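Local coordinates for protein aspartate semialdehyde dehydrogenase (Francisella tularensis subsp. tularensis, PDB 4WOJ) that probably catalyses the NADPH-dependent reductive dephosphorylation of L-aspartyl-4-phosphate to L-aspartate-semialdehyde, an early step toward lysine, methionine and threonine, at residues B[116-121]-B[361-366]; B[141-146]-B[248-253]; B[165-170]-B[345-350]; B[257-262]-B[283-288]; B[295-298]-B[303-306]. One frame throughout, in Å; residues are numbered along the deposited sequence.

Overall arrangement
The five contacts run from the NAD-binding domain into the dimerisation domain. Contact 1 joins the start of helix 118-130 to the C-terminal helix 354-369 and touches contact 2 through L117 and S144. Contact 2 holds C141, the predicted acyl-thioester residue, and its M146 side chain lies about 9 Å from that of H276, the predicted proton acceptor. In contact 3 the Y167 side chain comes within about 7 Å of that of H276, beside the subunit interface. Contacts 4 and 5 lie farther out, their centres about 19 Å apart. N252 hydrogen bonds link contact 4 to contact 2, while W303 of contact 5 packs on R363 and P119 of contact 1.

Contact 1 of 5, residues B[116-121]-B[361-366]; sequences VLDPLN and LRRVLN
R363 grips D118 side-on, and this salt bridge is the tight end of the contact. R363 NE donates to D118 OD1 at 2.8 Å, and R363 NH2 donates to D118 OD2 at 2.7 Å. Both bonds are nearly straight, and each oxygen offers its syn lone pair. The carboxylate and guanidinium planes lie only 7° apart, so the two bonds hold both groups flat in one plane. A bend at chi3 (61°) turns the end of the arginine chain so that NE and NH2 face the aspartate. D118 OD1 also lies 3.4 Å from R363 CB, close to the base of the arginine. D118 is the first residue of helix 118-130, where the amino end of the helix would probably favour its negative charge. L117 holds the N-cap position, and its carbonyl oxygen takes the first backbone bonds of the helix, from L120 N and N121 N.

Next to the ion pair, V116 and V364 cross at about a right angle, with V116 CG1 on V364 CG2 at 3.5 Å. The packing relaxes toward L361, whose CD2 reaches V116 CG2 only at 4.2 Å. D118 and the aliphatic groups are buried, whereas R363 is partly exposed. W303 and W355 pack on the arginine. V116 is backbone-bonded to I137 of strand 135-138 in the parallel Rossmann sheet; helix 141-149 touches L117, and helix 18-30 lies against R362 and L365 of helix 354-369.

Contact 2 of 5, residues B[141-146]-B[248-253]; sequences CTVSLM and ATELNK
V143 points toward the facing helix and divides its two methyl groups between E250 and L251. With CG1 anti to the backbone N (chi1 -158°), that methyl lies over the backbone of L251, 3.6 Å from L251 N and 4.0 Å from L251 CB. CG2 turns the other way and meets E250 OE1 at 3.5 Å, the two side chains crossing at about a right angle. That carboxylate is held from beyond the contact: OE1 accepts from N140 N, and OE2 forms a salt bridge with R108. One turn after V143, M146 runs out extended as far as its sulfur, then bends at chi3 and lays CE across the end of L251, 3.9 Å from L251 CD2. The axes of the short helical segments approach to 9.5 Å and cross at -48°. C141, the predicted acyl-thioester residue, begins its helix and points away from the partner helix, and its side chain touches H276.

Around the pair, T142 and M146 touch Q278 of strand 275-284, while A248 and L251 rest on V263 of strand 263-266. E250 and K253 lean on L115 of strand 113-116, and A248 also meets L338 of the second subunit.

Contact 3 of 5, residues B[165-170]-B[345-350]; sequences STYQAI and HCFTVG
Y167 and F347 form a T-shaped aromatic pair on the large mixed sheet of the dimerisation domain, whose sequence family belongs to the GAPDH-like clan. Their strands, 159-167 and 343-351, are not neighbours: strand 275-284 runs between them and is antiparallel to both, so the rings meet across an intervening strand. F347 packs on S277 and A279 of that strand.

The Y167 side chain leaves CB with CG beside the backbone N (chi1 -62°), which places the ring, and chi2 (69°) turns one of its faces to F347. Along the near side of the ring, CD1 comes 4.1 Å from F347 CE1. The next atom, CE1, is closer, 3.8 Å from the same F347 carbon, and lies in the plane of the phenylalanine ring. F347 CZ lies over one face of the Y167 ring, the edge of F347 thus meeting that face, with the ring centroids 5.5 Å apart and the planes at 73°. At the tip, Y167 OH is hydrogen-bonded to the carbonyl oxygen of T166 of the second subunit, and the two Y167 rings of the dimer stack on each other. F347 also packs on I266 of the second subunit, so the aromatic pair belongs to the dimer interface.

Beside the tyrosine, T166 OG1 accepts from V268 N and donates to Q168 OE1 at 2.6 Å, striking a lone pair in the carbonyl plane of the amide.

Contact 4 of 5, residues B[257-262]-B[283-288]; sequences TKKTIP and KLRQKL
R285 lays its guanidinium end against the aliphatic part of K259 and one branch of I261. The nearest approach is from K259 CD to R285 NH1, 3.4 Å, and K259 CE lies almost as close to the same nitrogen, at 3.5 Å. K259 CD also comes 3.8 Å from R285 CZ, so the methylenes of the lysine lie against the charged group. The two long chains slide past each other in opposite directions. I261 comes in at about a right angle to the arginine, and its CG1 meets R285 NH2 at 3.7 Å. Both hydrocarbon partners reach the guanidinium obliquely.

The extended run of R285 from CG to NE carries its head from the end of strand 275-284 across to the loop 257-262. There, R285 NH2 makes a salt bridge with D157, and R285 also packs on E160 of strand 159-167. The loop is also tied to helix 242-255: T257 OG1 and I261 O are both hydrogen-bonded to the amide of N252, while the I261 side chain packs on L251.

K259 bends at its last torsion (chi4 77°), and its NZ ends 4.8 Å from R285 NH1. I261 is buried, R285 partly exposed and K259 exposed. The pairing is therefore hydrocarbon on cation: the lysine meets the arginine through its methylenes, D157 probably offsets the arginine charge, and the ammonium group of the exposed K259 can probably be hydrated.

Contact 5 of 5, residues B[295-298]-B[303-306]; sequences QKIS and WVKV. With NA (sodium ion), chain F.
S298 OG donates to the carbonyl oxygen of Q295 at 2.8 Å, and the CB of the same serine rests on V306 CG2 at 4.1 Å. The hydroxyl lies in the carbonyl plane of Q295 and uses a lone pair of the oxygen. The bond ties the hydroxyl back into the last turn of its own helix, 290-298, while the serine CB faces the strand.

The rest of the interface is aliphatic and centres on I297. Its CG2, anti to the backbone N, reaches two valines separated by a single residue, K305. It meets V304 CG1 at 3.8 Å and V306 CG2 at 4.0 Å, and the isoleucine crosses each valine side chain at about a right angle. V304 CG1 also presses on the backbone of the helix end, 3.3 Å from I297 O, the closest approach between the two segments. On the strand, K305 points away from the helix, while the flanking V304 and V306 point toward it.

On its backbone side, V306 O binds a sodium ion at 2.0 Å, with a water as a further ligand; that distance is short for sodium, so the details of the site are doubtful.

The turn between helix and strand is steadied by N301, whose OD1 accepts from V304 N. I331 of strand 329-336 touches both I297 and V304, and L153 of helix 151-154 adds to the cover over I297. The arrangement is a helix turning back through a short loop to pack on the edge strand 304-307, which runs parallel to strand 329-336 in the mixed sheet of the dimerisation domain.

Contact 1 of 5, residues B[116-121]-B[361-366]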
# COMPACT_ATOMS: atom_id res chain seq x y z
N VAL B 116 -9.11 13.89 21.30
CA VAL B 116 -10.36 14.36 20.72
C VAL B 116 -10.73 13.73 19.36
O VAL B 116 -9.98 13.80 18.39
CB VAL B 116 -10.44 15.91 20.58
CG1 VAL B 116 -10.33 16.57 21.95
CG2 VAL B 116 -9.37 16.46 19.66
N LEU B 117 -11.91 13.15 19.32
CA LEU B 117 -12.53 12.72 18.07
C LEU B 117 -14.03 12.62 18.34
O LEU B 117 -14.59 11.55 18.64
CB LEU B 117 -11.94 11.40 17.61
CG LEU B 117 -12.37 10.88 16.23
CD1 LEU B 117 -11.92 11.80 15.13
CD2 LEU B 117 -11.79 9.49 16.00
N ASP B 118 -14.68 13.77 18.25
CA ASP B 118 -15.98 13.97 18.88
C ASP B 118 -17.13 13.16 18.27
O ASP B 118 -18.09 12.90 18.95
CB ASP B 118 -16.35 15.45 18.90
CG ASP B 118 -16.68 15.97 17.51
OD1 ASP B 118 -15.73 16.35 16.79
OD2 ASP B 118 -17.86 15.96 17.13
N PRO B 119 -17.04 12.74 16.99
CA PRO B 119 -18.08 11.81 16.56
C PRO B 119 -18.03 10.47 17.31
O PRO B 119 -18.91 9.63 17.14
CB PRO B 119 -17.78 11.61 15.07
CG PRO B 119 -17.05 12.83 14.69
CD PRO B 119 -16.17 13.11 15.87
N LEU B 120 -16.98 10.25 18.09
CA LEU B 120 -16.87 9.01 18.90
C LEU B 120 -16.84 9.23 20.41
O LEU B 120 -17.30 8.39 21.17
CB LEU B 120 -15.65 8.19 18.45
CG LEU B 120 -15.92 7.25 17.26
CD1 LEU B 120 -14.63 6.63 16.78
CD2 LEU B 120 -16.90 6.15 17.66
N ASN B 121 -16.30 10.36 20.87
CA ASN B 121 -16.13 10.57 22.30
C ASN B 121 -16.51 11.96 22.69
O ASN B 121 -15.91 12.55 23.58
CB ASN B 121 -14.69 10.33 22.71
CG ASN B 121 -13.73 11.36 22.13
OD1 ASN B 121 -14.07 12.06 21.18
ND2 ASN B 121 -12.55 11.44 22.69
N LEU B 361 -9.62 19.19 15.70
CA LEU B 361 -9.16 20.29 16.53
C LEU B 361 -10.17 21.41 16.50
O LEU B 361 -10.65 21.85 17.55
CB LEU B 361 -7.77 20.74 16.05
CG LEU B 361 -6.68 19.66 16.07
CD1 LEU B 361 -5.30 20.27 15.91
CD2 LEU B 361 -6.75 18.83 17.38
N ARG B 362 -10.49 21.85 15.27
CA ARG B 362 -11.56 22.82 15.00
C ARG B 362 -12.83 22.49 15.74
O ARG B 362 -13.47 23.35 16.30
CB ARG B 362 -11.89 22.88 13.51
CG ARG B 362 -12.86 24.00 13.14
CD ARG B 362 -13.32 23.93 11.67
NE ARG B 362 -14.28 22.85 11.41
CZ ARG B 362 -15.57 22.88 11.74
NH1 ARG B 362 -16.35 21.85 11.45
NH2 ARG B 362 -16.10 23.91 12.35
N ARG B 363 -13.21 21.23 15.74
CA ARG B 363 -14.48 20.85 16.33
C ARG B 363 -14.47 20.86 17.87
O ARG B 363 -15.47 21.14 18.51
CB ARG B 363 -14.92 19.48 15.77
CG ARG B 363 -15.32 19.53 14.28
CD ARG B 363 -15.62 18.13 13.74
NE ARG B 363 -16.72 17.57 14.50
CZ ARG B 363 -18.00 17.62 14.14
NH1 ARG B 363 -18.39 18.18 12.99
NH2 ARG B 363 -18.90 17.08 14.92
N VAL B 364 -13.33 20.56 18.48
CA VAL B 364 -13.24 20.59 19.93
C VAL B 364 -13.14 22.03 20.42
O VAL B 364 -13.70 22.39 21.46
CB VAL B 364 -12.12 19.70 20.46
CG1 VAL B 364 -10.74 20.28 20.24
CG2 VAL B 364 -12.38 19.39 21.94
N LEU B 365 -12.48 22.87 19.64
CA LEU B 365 -12.51 24.31 19.89
C LEU B 365 -13.93 24.80 20.07
O LEU B 365 -14.22 25.54 21.01
CB LEU B 365 -11.86 25.06 18.74
CG LEU B 365 -11.90 26.59 18.83
CD1 LEU B 365 -11.20 27.10 20.08
CD2 LEU B 365 -11.31 27.24 17.58
N ASN B 366 -14.81 24.37 19.18
CA ASN B 366 -16.22 24.73 19.22
C ASN B 366 -16.97 24.27 20.44
O ASN B 366 -17.88 24.96 20.90
CB ASN B 366 -16.94 24.22 17.99
CG ASN B 366 -16.66 25.08 16.78
OD1 ASN B 366 -16.24 26.21 16.89
ND2 ASN B 366 -16.85 24.51 15.61

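Contact 2 of 5, residues B[141-146]-B[248-253]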
# COMPACT_ATOMS: atom_id res chain seq x y z
N CYS B 141 -3.30 10.33 12.86
CA CYS B 141 -4.17 10.34 11.70
C CYS B 141 -4.73 8.94 11.35
O CYS B 141 -5.88 8.81 10.96
CB CYS B 141 -3.43 10.98 10.50
SG CYS B 141 -1.66 10.62 10.39
N THR B 142 -3.91 7.91 11.49
CA THR B 142 -4.33 6.55 11.20
C THR B 142 -5.49 6.13 12.12
O THR B 142 -6.47 5.51 11.69
CB THR B 142 -3.14 5.58 11.31
OG1 THR B 142 -2.26 5.81 10.21
CG2 THR B 142 -3.61 4.10 11.26
N VAL B 143 -5.40 6.51 13.39
CA VAL B 143 -6.44 6.17 14.35
C VAL B 143 -7.73 6.96 14.04
O VAL B 143 -8.84 6.45 14.14
CB VAL B 143 -5.98 6.50 15.77
CG1 VAL B 143 -6.78 5.68 16.77
CG2 VAL B 143 -4.52 6.17 15.94
N SER B 144 -7.57 8.23 13.69
CA SER B 144 -8.71 9.06 13.46
C SER B 144 -9.47 8.57 12.28
O SER B 144 -10.67 8.53 12.29
CB SER B 144 -8.27 10.47 13.23
OG SER B 144 -7.95 10.99 14.49
N LEU B 145 -8.74 8.17 11.26
CA LEU B 145 -9.36 7.83 10.01
C LEU B 145 -9.98 6.46 10.04
O LEU B 145 -10.93 6.21 9.35
CB LEU B 145 -8.31 7.93 8.89
CG LEU B 145 -7.97 9.40 8.62
CD1 LEU B 145 -6.85 9.57 7.63
CD2 LEU B 145 -9.22 10.11 8.14
N MET B 146 -9.39 5.57 10.81
CA MET B 146 -9.90 4.21 10.92
C MET B 146 -11.16 4.19 11.75
O MET B 146 -12.18 3.61 11.38
CB MET B 146 -8.85 3.37 11.61
CG MET B 146 -9.29 1.96 11.80
SD MET B 146 -8.21 1.25 13.03
CE MET B 146 -9.38 1.22 14.36
N ALA B 248 -3.12 1.22 18.82
CA ALA B 248 -3.96 0.49 19.79
C ALA B 248 -4.30 1.35 21.00
O ALA B 248 -5.43 1.41 21.43
CB ALA B 248 -3.32 -0.80 20.21
N THR B 249 -3.30 2.02 21.54
CA THR B 249 -3.42 2.75 22.80
C THR B 249 -4.30 3.98 22.69
O THR B 249 -5.10 4.27 23.58
CB THR B 249 -2.03 3.16 23.31
OG1 THR B 249 -1.20 3.55 22.19
CG2 THR B 249 -1.38 1.96 24.04
N GLU B 250 -4.17 4.68 21.57
CA GLU B 250 -5.01 5.86 21.26
C GLU B 250 -6.48 5.48 21.00
O GLU B 250 -7.39 6.10 21.54
CB GLU B 250 -4.44 6.63 20.06
CG GLU B 250 -3.07 7.24 20.37
CD GLU B 250 -2.48 8.10 19.24
OE1 GLU B 250 -3.21 8.45 18.29
OE2 GLU B 250 -1.26 8.38 19.31
N LEU B 251 -6.70 4.44 20.19
CA LEU B 251 -8.05 3.93 19.96
C LEU B 251 -8.73 3.58 21.28
O LEU B 251 -9.87 3.95 21.54
CB LEU B 251 -8.06 2.69 19.05
CG LEU B 251 -9.44 2.04 18.85
CD1 LEU B 251 -10.32 2.96 18.02
CD2 LEU B 251 -9.37 0.68 18.21
N ASN B 252 -8.01 2.87 22.14
CA ASN B 252 -8.58 2.50 23.46
C ASN B 252 -8.76 3.70 24.39
O ASN B 252 -9.74 3.80 25.12
CB ASN B 252 -7.80 1.34 24.06
CG ASN B 252 -8.08 0.04 23.31
OD1 ASN B 252 -9.15 -0.55 23.46
ND2 ASN B 252 -7.17 -0.35 22.42
N LYS B 253 -7.86 4.67 24.29
CA LYS B 253 -8.06 5.91 25.04
C LYS B 253 -9.30 6.67 24.52
O LYS B 253 -10.08 7.18 25.30
CB LYS B 253 -6.82 6.79 25.03
CG LYS B 253 -7.03 8.09 25.79
CD LYS B 253 -5.74 8.73 26.29
CE LYS B 253 -6.07 9.77 27.36
NZ LYS B 253 -4.87 10.53 27.81

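Contact 3 of 5, residues B[165-170]-B[345-350]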
# COMPACT_ATOMS: atom_id res chain seq x y z
N SER B 165 -3.25 -2.40 7.47
CA SER B 165 -2.07 -2.16 6.63
C SER B 165 -2.28 -0.82 5.93
O SER B 165 -3.22 -0.66 5.19
CB SER B 165 -1.90 -3.26 5.58
OG SER B 165 -1.76 -4.55 6.15
N THR B 166 -1.42 0.16 6.17
CA THR B 166 -1.65 1.47 5.71
C THR B 166 -0.78 1.79 4.51
O THR B 166 0.22 1.13 4.24
CB THR B 166 -1.38 2.54 6.76
OG1 THR B 166 0.02 2.77 6.86
CG2 THR B 166 -1.95 2.12 8.11
N TYR B 167 -1.26 2.78 3.79
CA TYR B 167 -0.71 3.23 2.53
C TYR B 167 -0.79 4.71 2.75
O TYR B 167 -1.77 5.34 2.43
CB TYR B 167 -1.62 2.84 1.37
CG TYR B 167 -1.87 1.33 1.10
CD1 TYR B 167 -2.61 0.53 1.96
CD2 TYR B 167 -1.42 0.75 -0.07
CE1 TYR B 167 -2.85 -0.83 1.68
CE2 TYR B 167 -1.65 -0.59 -0.37
CZ TYR B 167 -2.36 -1.38 0.52
OH TYR B 167 -2.53 -2.71 0.17
N GLN B 168 0.20 5.21 3.47
CA GLN B 168 0.20 6.56 3.97
C GLN B 168 0.89 7.61 3.13
O GLN B 168 2.00 7.43 2.65
CB GLN B 168 0.90 6.58 5.30
CG GLN B 168 0.04 5.91 6.34
CD GLN B 168 0.72 5.89 7.67
OE1 GLN B 168 0.82 4.82 8.30
NE2 GLN B 168 1.15 7.07 8.14
N ALA B 169 0.22 8.73 3.00
CA ALA B 169 0.67 9.83 2.14
C ALA B 169 1.72 10.71 2.83
O ALA B 169 1.90 10.72 4.04
CB ALA B 169 -0.52 10.67 1.75
N ILE B 170 2.41 11.47 2.00
CA ILE B 170 3.60 12.11 2.44
C ILE B 170 3.25 13.30 3.30
O ILE B 170 4.04 13.71 4.10
CB ILE B 170 4.52 12.47 1.26
CG1 ILE B 170 5.90 12.91 1.75
CG2 ILE B 170 3.90 13.58 0.37
CD1 ILE B 170 6.63 11.91 2.61
N HIS B 345 -13.30 -7.98 5.72
CA HIS B 345 -12.31 -7.06 5.13
C HIS B 345 -12.99 -5.86 4.53
O HIS B 345 -14.12 -5.95 4.06
CB HIS B 345 -11.58 -7.75 3.99
CG HIS B 345 -11.01 -9.08 4.35
ND1 HIS B 345 -9.79 -9.23 4.97
CD2 HIS B 345 -11.49 -10.34 4.16
CE1 HIS B 345 -9.54 -10.51 5.15
NE2 HIS B 345 -10.55 -11.20 4.66
N CYS B 346 -12.27 -4.74 4.52
CA CYS B 346 -12.69 -3.55 3.82
C CYS B 346 -11.45 -2.74 3.60
O CYS B 346 -10.41 -3.10 4.10
CB CYS B 346 -13.72 -2.74 4.60
SG CYS B 346 -13.22 -2.22 6.24
N PHE B 347 -11.59 -1.69 2.79
CA PHE B 347 -10.52 -0.74 2.44
C PHE B 347 -11.10 0.66 2.58
O PHE B 347 -12.15 0.92 2.08
CB PHE B 347 -10.06 -0.93 0.99
CG PHE B 347 -8.78 -0.23 0.63
CD1 PHE B 347 -7.56 -0.79 0.92
CD2 PHE B 347 -8.79 0.99 -0.08
CE1 PHE B 347 -6.38 -0.15 0.56
CE2 PHE B 347 -7.62 1.63 -0.44
CZ PHE B 347 -6.41 1.06 -0.12
N THR B 348 -10.38 1.55 3.24
CA THR B 348 -10.85 2.91 3.46
C THR B 348 -9.82 3.93 3.10
O THR B 348 -8.63 3.67 3.07
CB THR B 348 -11.32 3.16 4.94
OG1 THR B 348 -11.68 4.54 5.08
CG2 THR B 348 -10.26 2.80 5.94
N VAL B 349 -10.31 5.12 2.79
CA VAL B 349 -9.47 6.23 2.40
C VAL B 349 -10.06 7.51 3.00
O VAL B 349 -11.27 7.74 2.93
CB VAL B 349 -9.47 6.43 0.88
CG1 VAL B 349 -8.53 7.57 0.48
CG2 VAL B 349 -9.09 5.15 0.17
N GLY B 350 -9.19 8.34 3.58
CA GLY B 350 -9.56 9.68 4.05
C GLY B 350 -8.42 10.64 4.06
O GLY B 350 -7.26 10.25 3.91

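Contact 4 of 5, residues B[257-262]-B[283-288]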
# COMPACT_ATOMS: atom_id res chain seq x y z
N THR B 257 -12.04 2.07 26.65
CA THR B 257 -12.55 0.71 26.74
C THR B 257 -12.31 0.05 28.10
O THR B 257 -11.30 0.26 28.74
CB THR B 257 -11.90 -0.17 25.67
OG1 THR B 257 -10.49 0.16 25.60
CG2 THR B 257 -12.58 0.04 24.31
N LYS B 258 -13.28 -0.76 28.52
CA LYS B 258 -13.07 -1.67 29.64
C LYS B 258 -12.11 -2.73 29.15
O LYS B 258 -11.11 -3.07 29.79
CB LYS B 258 -14.40 -2.32 30.04
N LYS B 259 -12.43 -3.21 27.96
CA LYS B 259 -11.77 -4.35 27.37
C LYS B 259 -10.90 -3.89 26.22
O LYS B 259 -11.42 -3.40 25.22
CB LYS B 259 -12.85 -5.33 26.88
CG LYS B 259 -12.32 -6.66 26.37
CD LYS B 259 -13.36 -7.33 25.49
CE LYS B 259 -13.04 -8.80 25.26
NZ LYS B 259 -13.36 -9.65 26.45
N THR B 260 -9.59 -4.06 26.32
CA THR B 260 -8.75 -3.58 25.22
C THR B 260 -9.06 -4.25 23.87
O THR B 260 -9.21 -5.46 23.76
CB THR B 260 -7.24 -3.70 25.47
OG1 THR B 260 -6.56 -3.14 24.32
CG2 THR B 260 -6.82 -5.15 25.67
N ILE B 261 -9.19 -3.41 22.86
CA ILE B 261 -9.31 -3.87 21.49
C ILE B 261 -7.91 -3.75 20.89
O ILE B 261 -7.40 -2.62 20.68
CB ILE B 261 -10.29 -2.98 20.72
CG1 ILE B 261 -11.69 -3.16 21.29
CG2 ILE B 261 -10.26 -3.23 19.20
CD1 ILE B 261 -12.55 -1.95 20.98
N PRO B 262 -7.27 -4.89 20.62
CA PRO B 262 -5.98 -4.80 19.98
C PRO B 262 -6.08 -4.17 18.57
O PRO B 262 -7.03 -4.43 17.84
CB PRO B 262 -5.52 -6.25 19.91
CG PRO B 262 -6.35 -7.01 20.87
CD PRO B 262 -7.64 -6.28 20.93
N LYS B 283 -11.90 -8.41 13.11
CA LYS B 283 -12.55 -9.57 13.74
C LYS B 283 -13.65 -9.02 14.62
O LYS B 283 -13.42 -8.13 15.42
CB LYS B 283 -11.57 -10.36 14.57
CG LYS B 283 -12.19 -11.60 15.18
CD LYS B 283 -11.19 -12.36 16.03
CE LYS B 283 -11.64 -13.78 16.27
NZ LYS B 283 -11.41 -14.62 15.06
N LEU B 284 -14.85 -9.56 14.45
CA LEU B 284 -16.02 -9.12 15.21
C LEU B 284 -16.24 -9.94 16.48
O LEU B 284 -15.73 -11.03 16.61
CB LEU B 284 -17.27 -9.18 14.31
CG LEU B 284 -17.30 -8.20 13.12
CD1 LEU B 284 -18.52 -8.45 12.27
CD2 LEU B 284 -17.28 -6.75 13.57
N ARG B 285 -17.01 -9.40 17.41
CA ARG B 285 -17.36 -10.18 18.60
C ARG B 285 -18.50 -11.16 18.32
O ARG B 285 -18.73 -12.06 19.09
CB ARG B 285 -17.78 -9.27 19.76
CG ARG B 285 -16.71 -8.34 20.24
CD ARG B 285 -17.03 -7.83 21.63
NE ARG B 285 -16.34 -6.56 21.91
CZ ARG B 285 -15.06 -6.46 22.21
NH1 ARG B 285 -14.27 -7.54 22.26
NH2 ARG B 285 -14.54 -5.26 22.48
N GLN B 286 -19.24 -10.92 17.25
CA GLN B 286 -20.39 -11.71 16.85
C GLN B 286 -20.36 -11.87 15.36
O GLN B 286 -19.95 -10.95 14.65
CB GLN B 286 -21.67 -10.93 17.10
CG GLN B 286 -22.19 -10.89 18.52
CD GLN B 286 -23.11 -9.71 18.75
OE1 GLN B 286 -23.77 -9.23 17.81
NE2 GLN B 286 -23.16 -9.21 19.98
N LYS B 287 -20.83 -13.01 14.87
CA LYS B 287 -20.97 -13.19 13.44
C LYS B 287 -22.13 -12.35 12.92
O LYS B 287 -23.20 -12.32 13.50
CB LYS B 287 -21.11 -14.67 13.09
CG LYS B 287 -19.79 -15.42 13.33
CD LYS B 287 -19.81 -16.41 14.48
CE LYS B 287 -18.37 -16.71 14.91
NZ LYS B 287 -18.16 -18.03 15.59
N LEU B 288 -21.88 -11.64 11.84
CA LEU B 288 -22.83 -10.73 11.25
C LEU B 288 -22.82 -10.96 9.75
O LEU B 288 -21.79 -11.19 9.16
CB LEU B 288 -22.38 -9.31 11.50
CG LEU B 288 -22.54 -8.71 12.87
CD1 LEU B 288 -22.16 -7.24 12.81
CD2 LEU B 288 -23.96 -8.83 13.35

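Contact 5 of 5, residues B[295-298]-B[303-306]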
# COMPACT_ATOMS: atom_id res chain seq x y z
N GLN B 295 -24.57 -1.98 6.79
CA GLN B 295 -25.59 -1.15 7.40
C GLN B 295 -24.98 -0.35 8.55
O GLN B 295 -24.95 0.88 8.53
CB GLN B 295 -26.80 -1.98 7.84
CG GLN B 295 -27.92 -1.16 8.44
CD GLN B 295 -28.54 -0.17 7.43
OE1 GLN B 295 -28.43 -0.34 6.21
NE2 GLN B 295 -29.20 0.86 7.95
N LYS B 296 -24.48 -1.09 9.54
CA LYS B 296 -23.82 -0.48 10.71
C LYS B 296 -22.75 0.52 10.27
O LYS B 296 -22.70 1.63 10.79
CB LYS B 296 -23.15 -1.54 11.59
CG LYS B 296 -24.05 -2.71 11.94
CD LYS B 296 -24.49 -2.69 13.38
CE LYS B 296 -25.18 -3.99 13.71
NZ LYS B 296 -26.42 -3.71 14.46
N ILE B 297 -21.87 0.12 9.35
CA ILE B 297 -20.80 1.00 8.93
C ILE B 297 -21.40 2.34 8.41
O ILE B 297 -20.96 3.41 8.80
CB ILE B 297 -19.90 0.37 7.85
CG1 ILE B 297 -18.86 -0.52 8.49
CG2 ILE B 297 -19.21 1.47 7.01
CD1 ILE B 297 -18.15 -1.42 7.51
N SER B 298 -22.42 2.19 7.59
CA SER B 298 -23.07 3.30 6.89
C SER B 298 -23.74 4.24 7.86
O SER B 298 -23.95 5.38 7.51
CB SER B 298 -24.11 2.79 5.87
OG SER B 298 -25.36 2.70 6.48
N TRP B 303 -20.01 11.44 7.79
CA TRP B 303 -18.86 11.43 6.87
C TRP B 303 -18.58 10.10 6.21
O TRP B 303 -17.98 10.06 5.14
CB TRP B 303 -17.62 11.98 7.56
CG TRP B 303 -17.94 13.33 8.01
CD1 TRP B 303 -17.94 14.49 7.25
CD2 TRP B 303 -18.44 13.69 9.30
NE1 TRP B 303 -18.34 15.55 8.02
CE2 TRP B 303 -18.66 15.11 9.28
CE3 TRP B 303 -18.73 12.97 10.46
CZ2 TRP B 303 -19.15 15.80 10.36
CZ3 TRP B 303 -19.20 13.65 11.56
CH2 TRP B 303 -19.43 15.06 11.50
N VAL B 304 -18.96 9.00 6.88
CA VAL B 304 -18.74 7.66 6.34
C VAL B 304 -19.42 7.56 4.98
O VAL B 304 -20.58 7.85 4.86
CB VAL B 304 -19.30 6.58 7.28
CG1 VAL B 304 -19.34 5.21 6.62
CG2 VAL B 304 -18.44 6.50 8.51
N LYS B 305 -18.70 7.14 3.96
CA LYS B 305 -19.23 7.07 2.61
C LYS B 305 -18.96 5.70 2.06
O LYS B 305 -17.83 5.35 1.77
CB LYS B 305 -18.58 8.13 1.75
CG LYS B 305 -19.09 8.16 0.34
CD LYS B 305 -18.59 9.41 -0.36
CE LYS B 305 -19.40 9.72 -1.62
NZ LYS B 305 -18.79 8.99 -2.75
N VAL B 306 -20.01 4.91 1.93
CA VAL B 306 -19.81 3.56 1.47
C VAL B 306 -19.70 3.52 -0.04
O VAL B 306 -20.42 4.18 -0.74
CB VAL B 306 -20.89 2.64 1.95
CG1 VAL B 306 -20.72 1.28 1.33
CG2 VAL B 306 -20.82 2.54 3.47
NA NA F . -22.28 4.53 -1.25
O HOH W 1 -21.24 6.08 -2.39